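Local coordinates for protein tRNA endonuclease VMS1 (Saccharomyces cerevisiae, PDB 5WHG) that associates with the 60S ribosomal subunit and cleaves polypeptidyl-tRNAs downstream of the ribosome-associated quality control pathway, releasing incompletely synthesised polypeptides for degradation, at residues V175-F183 against E360-K369; A206-G214 against Y306-A317. All blocks are in the same frame, centred on the assembly; numbering follows the deposited sequence.

Contact 1 (V175-F183 against E360-K369); sequences VLAIYKSLF and ELSYLKILPK
Strand 365-366 forms one outer edge of a small antiparallel sheet, and pairs there with strand 176-179 just after the chain leaves helix 351-362. Ala177 and Lys365 are a hydrogen-bonded antiparallel pair: Ala177 N gives to Lys365 O at 2.7 Å, and Lys365 N returns to Ala177 O at 2.9 Å. A further bond, Leu367 N to Val175 O, carries the pairing on. On the face of Leu176 and Ile366, Leu176 CD2 meets Ile366 CG1 at 3.8 Å, the two side chains side by side and pointing the same way. Leu364 sends CD2 against Ile178 CB at 3.6 Å and crosses Leu176 at about a right angle. The polar end is built round Glu360 OE1, which accepts from Tyr179 OH at 2.9 Å, on its anti side and 33° out of the carboxylate plane, and from Lys365 NZ at 2.9 Å in a salt bridge. With CG anti to the backbone N (chi1 178°) and a bend at chi2, the Glu360 carboxylate reaches the phenol, its plane 80° from the ring. Lys365 NZ has a second partner in Tyr162 OH on strand 162-166. With an alanine in place of Glu360, the Tyr179 hydroxyl would probably lose its acceptor and Lys365 NZ its salt bridge. Beyond this cluster, a water accepts from Tyr179 N at 2.7 Å and donates to Leu361 O, bridging the two backbones where direct pairing has ended. The whole is an antiparallel edge-strand pairing in which the chain leaving helix 351-362 adds the outer strand.

Contact 2 (A206-G214 against Y306-A317); sequences AISALFMVG and YLSKCDNIFIRA
Asp311 OD1, Lys309 O and Ile207 N gather round one water: Ile207 N donates to it at 3.1 Å, and both oxygens lie within hydrogen-bonding distance, Lys309 O at 2.7 Å. Beside it Asp311 N bonds to Ile207 O at 2.9 Å, tying the turn after helix 304-308 to the start of strand 207-214. The strands then run parallel, 10° apart, and five more backbone bonds alternate between them, beginning with Ala209 N to Asn312 O and finishing with Val213 N to Arg316 O. On the face of Ala209 and Phe211, Leu307 CD2 touches Ala209 CB at 3.6 Å and reaches the edge of the Phe211 ring in its plane, 3.9 Å from CE2. Ile313 CG2 lies 4.0 Å from Phe211 CD2, and Leu300 packs on the Phe211 side chain. Ile207 puts CG1 between its backbone N and carbonyl carbon (chi1 59°), bringing CD1 to the edge of the Tyr306 ring. On the other face Leu210 and Phe314 lie side by side, pointing the same way, with Leu210 CD2 4.0 Å from Phe314 CD2; the Arg316 guanidinium has CB of Met212, a selenomethionine, over one face, offset toward its rim. Backbone bonding thus satisfies peptide groups within the buried sheet, side-chain packing is mainly apolar, and Arg316 NE is satisfied by Thr346 OG1 beyond these strands.

How the contacts relate
Contact 2 is the more deeply buried, lying inside the mixed sheet, whereas contact 1 is only partly buried and joins an edge strand of a separate antiparallel sheet. The strand directions differ accordingly, parallel in contact 2 and antiparallel in contact 1. Both rest on backbone bonds and apolar packing; contact 1 adds a glutamate-lysine-tyrosine cluster, while the buried arginine of contact 2 finds a partner outside the two segments. Along the chain, contact 2 is nested within the loop that contact 1 closes. The two contacts meet where Leu361 CD1 packs on Phe314 CE2 at 3.6 Å, with Ser181 against the same ring, and helix 351-362 touches both sheets.

Contact 1 (V175-F183 against E360-K369)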
loop_
_atom_site.group_PDB
_atom_site.type_symbol
_atom_site.label_atom_id
_atom_site.label_comp_id
_atom_site.label_asym_id
_atom_site.label_seq_id
_atom_site.Cartn_x
_atom_site.Cartn_y
_atom_site.Cartn_z
ATOM N N VAL A 175 20.467 5.416 -10.733
ATOM C CA VAL A 175 19.102 5.503 -11.256
ATOM C C VAL A 175 18.098 4.839 -10.329
ATOM O O VAL A 175 18.070 3.616 -10.221
ATOM C CB VAL A 175 19.001 4.872 -12.647
ATOM C CG1 VAL A 175 17.589 5.078 -13.224
ATOM C CG2 VAL A 175 20.106 5.422 -13.562
ATOM N N LEU A 176 17.270 5.640 -9.669
ATOM C CA LEU A 176 16.287 5.134 -8.723
ATOM C C LEU A 176 14.944 4.961 -9.420
ATOM O O LEU A 176 14.477 5.868 -10.118
ATOM C CB LEU A 176 16.163 6.065 -7.516
ATOM C CG LEU A 176 17.373 6.009 -6.572
ATOM C CD1 LEU A 176 17.499 7.273 -5.747
ATOM C CD2 LEU A 176 17.288 4.803 -5.649
ATOM N N ALA A 177 14.340 3.789 -9.238
ATOM C CA ALA A 177 13.106 3.415 -9.913
ATOM C C ALA A 177 11.986 3.260 -8.894
ATOM O O ALA A 177 12.219 2.774 -7.780
ATOM C CB ALA A 177 13.284 2.111 -10.696
ATOM N N ILE A 178 10.777 3.682 -9.282
ATOM C CA ILE A 178 9.574 3.567 -8.461
ATOM C C ILE A 178 8.422 3.090 -9.349
ATOM O O ILE A 178 8.336 3.470 -10.522
ATOM C CB ILE A 178 9.238 4.911 -7.779
ATOM C CG1 ILE A 178 8.018 4.782 -6.866
ATOM C CG2 ILE A 178 8.955 5.987 -8.813
ATOM C CD1 ILE A 178 7.760 6.031 -6.040
ATOM N N TYR A 179 7.541 2.248 -8.797
ATOM C CA TYR A 179 6.465 1.649 -9.592
ATOM C C TYR A 179 5.408 2.681 -9.986
ATOM O O TYR A 179 4.895 3.417 -9.134
ATOM C CB TYR A 179 5.786 0.515 -8.826
ATOM C CG TYR A 179 6.476 -0.815 -8.907
ATOM C CD1 TYR A 179 6.443 -1.558 -10.069
ATOM C CD2 TYR A 179 7.145 -1.340 -7.815
ATOM C CE1 TYR A 179 7.073 -2.792 -10.157
ATOM C CE2 TYR A 179 7.789 -2.577 -7.889
ATOM C CZ TYR A 179 7.749 -3.299 -9.066
ATOM O OH TYR A 179 8.379 -4.532 -9.156
ATOM N N LYS A 180 5.054 2.701 -11.280
ATOM C CA LYS A 180 4.037 3.632 -11.771
ATOM C C LYS A 180 2.696 3.422 -11.080
ATOM O O LYS A 180 1.946 4.386 -10.869
ATOM C CB LYS A 180 3.867 3.482 -13.283
ATOM C CG LYS A 180 4.971 4.103 -14.108
ATOM C CD LYS A 180 5.126 3.431 -15.468
ATOM C CE LYS A 180 3.984 3.756 -16.411
ATOM N NZ LYS A 180 4.309 3.324 -17.805
ATOM N N SER A 181 2.384 2.170 -10.726
ATOM C CA SER A 181 1.140 1.844 -10.040
ATOM C C SER A 181 0.932 2.644 -8.758
ATOM O O SER A 181 -0.214 2.834 -8.333
ATOM C CB SER A 181 1.117 0.354 -9.723
ATOM O OG SER A 181 1.096 -0.385 -10.921
ATOM N N LEU A 182 2.013 3.110 -8.120
ATOM C CA LEU A 182 1.874 3.827 -6.853
ATOM C C LEU A 182 1.258 5.203 -7.034
ATOM O O LEU A 182 0.701 5.748 -6.076
ATOM C CB LEU A 182 3.228 3.991 -6.163
ATOM C CG LEU A 182 3.832 2.889 -5.293
ATOM C CD1 LEU A 182 4.969 3.494 -4.491
ATOM C CD2 LEU A 182 2.789 2.266 -4.370
ATOM N N PHE A 183 1.346 5.769 -8.235
ATOM C CA PHE A 183 0.844 7.103 -8.505
ATOM C C PHE A 183 -0.621 7.098 -8.926
ATOM O O PHE A 183 -1.195 6.083 -9.325
ATOM C CB PHE A 183 1.681 7.785 -9.585
ATOM C CG PHE A 183 3.122 7.957 -9.204
ATOM C CD1 PHE A 183 3.520 9.023 -8.424
ATOM C CD2 PHE A 183 4.071 7.036 -9.600
ATOM C CE1 PHE A 183 4.829 9.175 -8.056
ATOM C CE2 PHE A 183 5.382 7.190 -9.236
ATOM C CZ PHE A 183 5.762 8.266 -8.466
ATOM N N GLU A 360 8.043 -4.586 -1.668
ATOM C CA GLU A 360 8.360 -4.486 -3.092
ATOM C C GLU A 360 7.769 -3.231 -3.748
ATOM O O GLU A 360 8.324 -2.743 -4.736
ATOM C CB GLU A 360 7.864 -5.740 -3.808
ATOM C CG GLU A 360 8.082 -5.741 -5.295
ATOM C CD GLU A 360 9.529 -5.518 -5.649
ATOM O OE1 GLU A 360 9.787 -4.715 -6.571
ATOM O OE2 GLU A 360 10.406 -6.131 -4.995
ATOM N N LEU A 361 6.646 -2.701 -3.248
ATOM C CA LEU A 361 6.089 -1.478 -3.830
ATOM C C LEU A 361 6.619 -0.199 -3.185
ATOM O O LEU A 361 6.620 0.860 -3.831
ATOM C CB LEU A 361 4.562 -1.464 -3.710
ATOM C CG LEU A 361 3.657 -2.379 -4.539
ATOM C CD1 LEU A 361 2.334 -2.592 -3.805
ATOM C CD2 LEU A 361 3.403 -1.781 -5.911
ATOM N N SER A 362 7.073 -0.265 -1.941
ATOM C CA SER A 362 7.247 0.930 -1.141
ATOM C C SER A 362 8.702 1.357 -0.977
ATOM O O SER A 362 8.963 2.360 -0.300
ATOM C CB SER A 362 6.587 0.718 0.230
ATOM O OG SER A 362 7.156 -0.393 0.904
ATOM N N TYR A 363 9.654 0.651 -1.585
ATOM C CA TYR A 363 11.066 1.027 -1.535
ATOM C C TYR A 363 11.569 1.304 -2.944
ATOM O O TYR A 363 11.261 0.558 -3.882
ATOM C CB TYR A 363 11.934 -0.062 -0.892
ATOM C CG TYR A 363 11.752 -0.176 0.600
ATOM C CD1 TYR A 363 10.714 -0.942 1.136
ATOM C CD2 TYR A 363 12.623 0.470 1.481
ATOM C CE1 TYR A 363 10.537 -1.048 2.500
ATOM C CE2 TYR A 363 12.460 0.362 2.857
ATOM C CZ TYR A 363 11.409 -0.394 3.356
ATOM O OH TYR A 363 11.226 -0.508 4.712
ATOM N N LEU A 364 12.344 2.375 -3.092
ATOM C CA LEU A 364 12.924 2.647 -4.398
ATOM C C LEU A 364 13.869 1.512 -4.782
ATOM O O LEU A 364 14.439 0.835 -3.925
ATOM C CB LEU A 364 13.657 3.987 -4.392
ATOM C CG LEU A 364 12.830 5.250 -4.163
ATOM C CD1 LEU A 364 13.730 6.467 -4.203
ATOM C CD2 LEU A 364 11.683 5.388 -5.176
ATOM N N LYS A 365 14.005 1.274 -6.083
ATOM C CA LYS A 365 14.948 0.284 -6.590
ATOM C C LYS A 365 16.083 0.969 -7.341
ATOM O O LYS A 365 15.866 1.957 -8.048
ATOM C CB LYS A 365 14.262 -0.727 -7.511
ATOM C CG LYS A 365 13.635 -1.854 -6.767
ATOM C CD LYS A 365 13.835 -3.151 -7.512
ATOM C CE LYS A 365 12.984 -3.184 -8.750
ATOM N NZ LYS A 365 11.542 -3.207 -8.374
ATOM N N ILE A 366 17.294 0.442 -7.182
ATOM C CA ILE A 366 18.453 0.926 -7.925
ATOM C C ILE A 366 18.617 0.046 -9.154
ATOM O O ILE A 366 18.858 -1.159 -9.035
ATOM C CB ILE A 366 19.723 0.907 -7.060
ATOM C CG1 ILE A 366 19.552 1.800 -5.826
ATOM C CG2 ILE A 366 20.939 1.354 -7.875
ATOM C CD1 ILE A 366 20.816 1.920 -4.978
ATOM N N LEU A 367 18.488 0.640 -10.330
ATOM C CA LEU A 367 18.598 -0.063 -11.598
ATOM C C LEU A 367 19.600 0.622 -12.508
ATOM O O LEU A 367 19.993 1.771 -12.267
ATOM C CB LEU A 367 17.240 -0.124 -12.306
ATOM C CG LEU A 367 16.163 -0.917 -11.591
ATOM C CD1 LEU A 367 15.010 -1.133 -12.547
ATOM C CD2 LEU A 367 16.754 -2.224 -11.130
ATOM N N PRO A 368 20.043 -0.058 -13.562
ATOM C CA PRO A 368 20.830 0.622 -14.599
ATOM C C PRO A 368 19.955 1.481 -15.497
ATOM O O PRO A 368 18.859 1.075 -15.891
ATOM C CB PRO A 368 21.459 -0.537 -15.384
ATOM C CG PRO A 368 20.618 -1.735 -15.058
ATOM C CD PRO A 368 20.140 -1.525 -13.658
ATOM N N LYS A 369 20.464 2.677 -15.806
ATOM C CA LYS A 369 19.838 3.689 -16.683
ATOM C C LYS A 369 18.657 3.227 -17.552
ATOM O O LYS A 369 18.746 3.177 -18.785
ATOM C CB LYS A 369 20.914 4.278 -17.593
ATOM C CG LYS A 369 20.532 5.548 -18.346
ATOM C CD LYS A 369 21.539 5.776 -19.483
ATOM C CE LYS A 369 21.399 7.134 -20.155
ATOM N NZ LYS A 369 22.462 7.320 -21.185
HETATM O O HOH W 1 8.121 1.182 -6.417
#

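Contact 2 (A206-G214 against Y306-A317)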
loop_
_atom_site.group_PDB
_atom_site.type_symbol
_atom_site.label_atom_id
_atom_site.label_comp_id
_atom_site.label_asym_id
_atom_site.label_seq_id
_atom_site.Cartn_x
_atom_site.Cartn_y
_atom_site.Cartn_z
ATOM N N ALA A 206 -2.214 8.221 5.935
ATOM C CA ALA A 206 -2.017 7.552 4.662
ATOM C C ALA A 206 -2.112 6.049 4.861
ATOM O O ALA A 206 -1.382 5.481 5.683
ATOM C CB ALA A 206 -0.655 7.933 4.079
ATOM N N ILE A 207 -3.043 5.409 4.141
ATOM C CA ILE A 207 -3.152 3.954 4.127
ATOM C C ILE A 207 -3.405 3.478 2.705
ATOM O O ILE A 207 -3.928 4.212 1.859
ATOM C CB ILE A 207 -4.277 3.412 5.045
ATOM C CG1 ILE A 207 -5.634 3.989 4.607
ATOM C CG2 ILE A 207 -3.933 3.632 6.525
ATOM C CD1 ILE A 207 -6.799 3.533 5.454
ATOM N N SER A 208 -3.041 2.214 2.459
ATOM C CA SER A 208 -3.392 1.494 1.241
ATOM C C SER A 208 -3.944 0.133 1.634
ATOM O O SER A 208 -3.697 -0.357 2.745
ATOM C CB SER A 208 -2.183 1.331 0.303
ATOM O OG SER A 208 -1.715 2.587 -0.163
ATOM N N ALA A 209 -4.692 -0.488 0.722
ATOM C CA ALA A 209 -5.207 -1.834 0.967
ATOM C C ALA A 209 -4.472 -2.869 0.106
ATOM O O ALA A 209 -3.958 -2.551 -0.965
ATOM C CB ALA A 209 -6.725 -1.886 0.717
ATOM N N LEU A 210 -4.401 -4.111 0.594
ATOM C CA LEU A 210 -3.749 -5.201 -0.131
ATOM C C LEU A 210 -4.596 -6.467 -0.041
ATOM O O LEU A 210 -4.962 -6.900 1.056
ATOM C CB LEU A 210 -2.343 -5.477 0.414
ATOM C CG LEU A 210 -1.376 -4.306 0.666
ATOM C CD1 LEU A 210 -0.152 -4.774 1.471
ATOM C CD2 LEU A 210 -0.902 -3.725 -0.614
ATOM N N PHE A 211 -4.889 -7.062 -1.197
ATOM C CA PHE A 211 -5.755 -8.227 -1.322
ATOM C C PHE A 211 -5.161 -9.202 -2.332
ATOM O O PHE A 211 -4.819 -8.808 -3.452
ATOM C CB PHE A 211 -7.167 -7.801 -1.753
ATOM C CG PHE A 211 -7.907 -7.006 -0.698
ATOM C CD1 PHE A 211 -8.352 -7.628 0.474
ATOM C CD2 PHE A 211 -8.151 -5.648 -0.864
ATOM C CE1 PHE A 211 -9.026 -6.915 1.457
ATOM C CE2 PHE A 211 -8.838 -4.918 0.114
ATOM C CZ PHE A 211 -9.274 -5.548 1.280
HETATM N N MSE A 212 -5.023 -10.464 -1.928
HETATM C CA MSE A 212 -4.742 -11.546 -2.850
HETATM C C MSE A 212 -5.680 -12.719 -2.611
HETATM O O MSE A 212 -5.890 -13.121 -1.475
HETATM C CB MSE A 212 -3.313 -12.041 -2.701
HETATM C CG MSE A 212 -2.244 -11.007 -2.836
HETATM SE SE MSE A 212 -0.538 -11.807 -2.303
HETATM C CE MSE A 212 0.535 -10.185 -2.171
ATOM N N VAL A 213 -6.226 -13.292 -3.680
ATOM C CA VAL A 213 -7.086 -14.465 -3.587
ATOM C C VAL A 213 -6.644 -15.432 -4.666
ATOM O O VAL A 213 -6.163 -15.027 -5.727
ATOM C CB VAL A 213 -8.595 -14.120 -3.735
ATOM C CG1 VAL A 213 -8.888 -13.565 -5.098
ATOM C CG2 VAL A 213 -9.471 -15.322 -3.489
ATOM N N GLY A 214 -6.780 -16.719 -4.382
ATOM C CA GLY A 214 -6.500 -17.703 -5.404
ATOM C C GLY A 214 -6.408 -19.102 -4.849
ATOM O O GLY A 214 -5.802 -19.325 -3.794
ATOM N N TYR A 306 -11.933 2.144 6.349
ATOM C CA TYR A 306 -10.559 2.112 5.832
ATOM C C TYR A 306 -10.507 2.217 4.308
ATOM O O TYR A 306 -9.687 2.969 3.766
ATOM C CB TYR A 306 -9.863 0.818 6.246
ATOM C CG TYR A 306 -9.583 0.630 7.705
ATOM C CD1 TYR A 306 -8.709 1.470 8.374
ATOM C CD2 TYR A 306 -10.144 -0.421 8.402
ATOM C CE1 TYR A 306 -8.422 1.289 9.698
ATOM C CE2 TYR A 306 -9.851 -0.618 9.730
ATOM C CZ TYR A 306 -8.990 0.247 10.373
ATOM O OH TYR A 306 -8.677 0.066 11.698
ATOM N N LEU A 307 -11.331 1.411 3.601
ATOM C CA LEU A 307 -11.269 1.322 2.137
ATOM C C LEU A 307 -11.646 2.638 1.460
ATOM O O LEU A 307 -11.092 2.976 0.408
ATOM C CB LEU A 307 -12.164 0.186 1.619
ATOM C CG LEU A 307 -11.655 -1.233 1.978
ATOM C CD1 LEU A 307 -12.638 -2.394 1.640
ATOM C CD2 LEU A 307 -10.294 -1.489 1.345
ATOM N N SER A 308 -12.553 3.409 2.043
ATOM C CA SER A 308 -12.910 4.666 1.398
ATOM C C SER A 308 -11.841 5.734 1.577
ATOM O O SER A 308 -11.813 6.692 0.801
ATOM C CB SER A 308 -14.257 5.151 1.919
ATOM O OG SER A 308 -14.202 5.274 3.318
ATOM N N LYS A 309 -10.921 5.556 2.524
ATOM C CA LYS A 309 -9.792 6.465 2.707
ATOM C C LYS A 309 -8.470 5.945 2.124
ATOM O O LYS A 309 -7.425 6.572 2.352
ATOM C CB LYS A 309 -9.591 6.773 4.198
ATOM C CG LYS A 309 -10.835 7.276 4.917
ATOM C CD LYS A 309 -10.589 7.335 6.418
ATOM C CE LYS A 309 -11.701 8.078 7.158
ATOM N NZ LYS A 309 -12.931 7.245 7.303
ATOM N N CYS A 310 -8.464 4.830 1.385
ATOM C CA CYS A 310 -7.188 4.300 0.893
ATOM C C CYS A 310 -6.704 5.059 -0.331
ATOM O O CYS A 310 -7.492 5.394 -1.218
ATOM C CB CYS A 310 -7.284 2.820 0.534
ATOM S SG CYS A 310 -7.200 1.757 1.925
ATOM N N ASP A 311 -5.392 5.310 -0.374
ATOM C CA ASP A 311 -4.745 5.793 -1.592
ATOM C C ASP A 311 -4.956 4.809 -2.737
ATOM O O ASP A 311 -5.547 5.141 -3.766
ATOM C CB ASP A 311 -3.240 5.989 -1.350
ATOM C CG ASP A 311 -2.896 7.337 -0.716
ATOM O OD1 ASP A 311 -3.651 7.813 0.169
ATOM O OD2 ASP A 311 -1.836 7.904 -1.092
ATOM N N ASN A 312 -4.455 3.586 -2.565
ATOM C CA ASN A 312 -4.553 2.531 -3.555
ATOM C C ASN A 312 -5.148 1.285 -2.924
ATOM O O ASN A 312 -4.984 1.032 -1.724
ATOM C CB ASN A 312 -3.184 2.192 -4.154
ATOM C CG ASN A 312 -2.553 3.378 -4.867
ATOM O OD1 ASN A 312 -3.057 3.863 -5.883
ATOM N ND2 ASN A 312 -1.437 3.832 -4.348
ATOM N N ILE A 313 -5.833 0.507 -3.753
ATOM C CA ILE A 313 -6.320 -0.814 -3.383
ATOM C C ILE A 313 -5.726 -1.818 -4.382
ATOM O O ILE A 313 -6.211 -1.944 -5.513
ATOM C CB ILE A 313 -7.851 -0.861 -3.349
ATOM C CG1 ILE A 313 -8.366 0.150 -2.313
ATOM C CG2 ILE A 313 -8.323 -2.253 -3.014
ATOM C CD1 ILE A 313 -9.836 0.601 -2.491
ATOM N N PHE A 314 -4.669 -2.532 -3.968
ATOM C CA PHE A 314 -3.984 -3.526 -4.804
ATOM C C PHE A 314 -4.625 -4.902 -4.639
ATOM O O PHE A 314 -4.711 -5.419 -3.522
ATOM C CB PHE A 314 -2.495 -3.605 -4.456
ATOM C CG PHE A 314 -1.709 -2.398 -4.892
ATOM C CD1 PHE A 314 -1.479 -2.150 -6.244
ATOM C CD2 PHE A 314 -1.214 -1.495 -3.955
ATOM C CE1 PHE A 314 -0.773 -1.021 -6.649
ATOM C CE2 PHE A 314 -0.501 -0.368 -4.357
ATOM C CZ PHE A 314 -0.286 -0.127 -5.701
ATOM N N ILE A 315 -5.049 -5.501 -5.750
ATOM C CA ILE A 315 -5.753 -6.781 -5.750
ATOM C C ILE A 315 -5.089 -7.718 -6.744
ATOM O O ILE A 315 -4.885 -7.348 -7.906
ATOM C CB ILE A 315 -7.239 -6.622 -6.122
ATOM C CG1 ILE A 315 -7.886 -5.523 -5.303
ATOM C CG2 ILE A 315 -8.002 -7.927 -5.877
ATOM C CD1 ILE A 315 -9.411 -5.547 -5.405
ATOM N N ARG A 316 -4.782 -8.933 -6.313
ATOM C CA ARG A 316 -4.436 -10.006 -7.240
ATOM C C ARG A 316 -5.524 -11.069 -7.216
ATOM O O ARG A 316 -5.765 -11.701 -6.175
ATOM C CB ARG A 316 -3.088 -10.671 -6.945
ATOM C CG ARG A 316 -2.986 -11.920 -7.851
ATOM C CD ARG A 316 -1.611 -12.493 -8.061
ATOM N NE ARG A 316 -1.034 -13.130 -6.869
ATOM C CZ ARG A 316 -1.572 -14.137 -6.174
ATOM N NH1 ARG A 316 -2.751 -14.667 -6.494
ATOM N NH2 ARG A 316 -0.922 -14.607 -5.122
ATOM N N ALA A 317 -6.151 -11.282 -8.373
ATOM C CA ALA A 317 -7.150 -12.338 -8.552
ATOM C C ALA A 317 -7.109 -12.743 -10.027
ATOM O O ALA A 317 -7.801 -12.152 -10.858
ATOM C CB ALA A 317 -8.536 -11.868 -8.135
HETATM O O HOH W 2 -4.874 7.359 2.667
#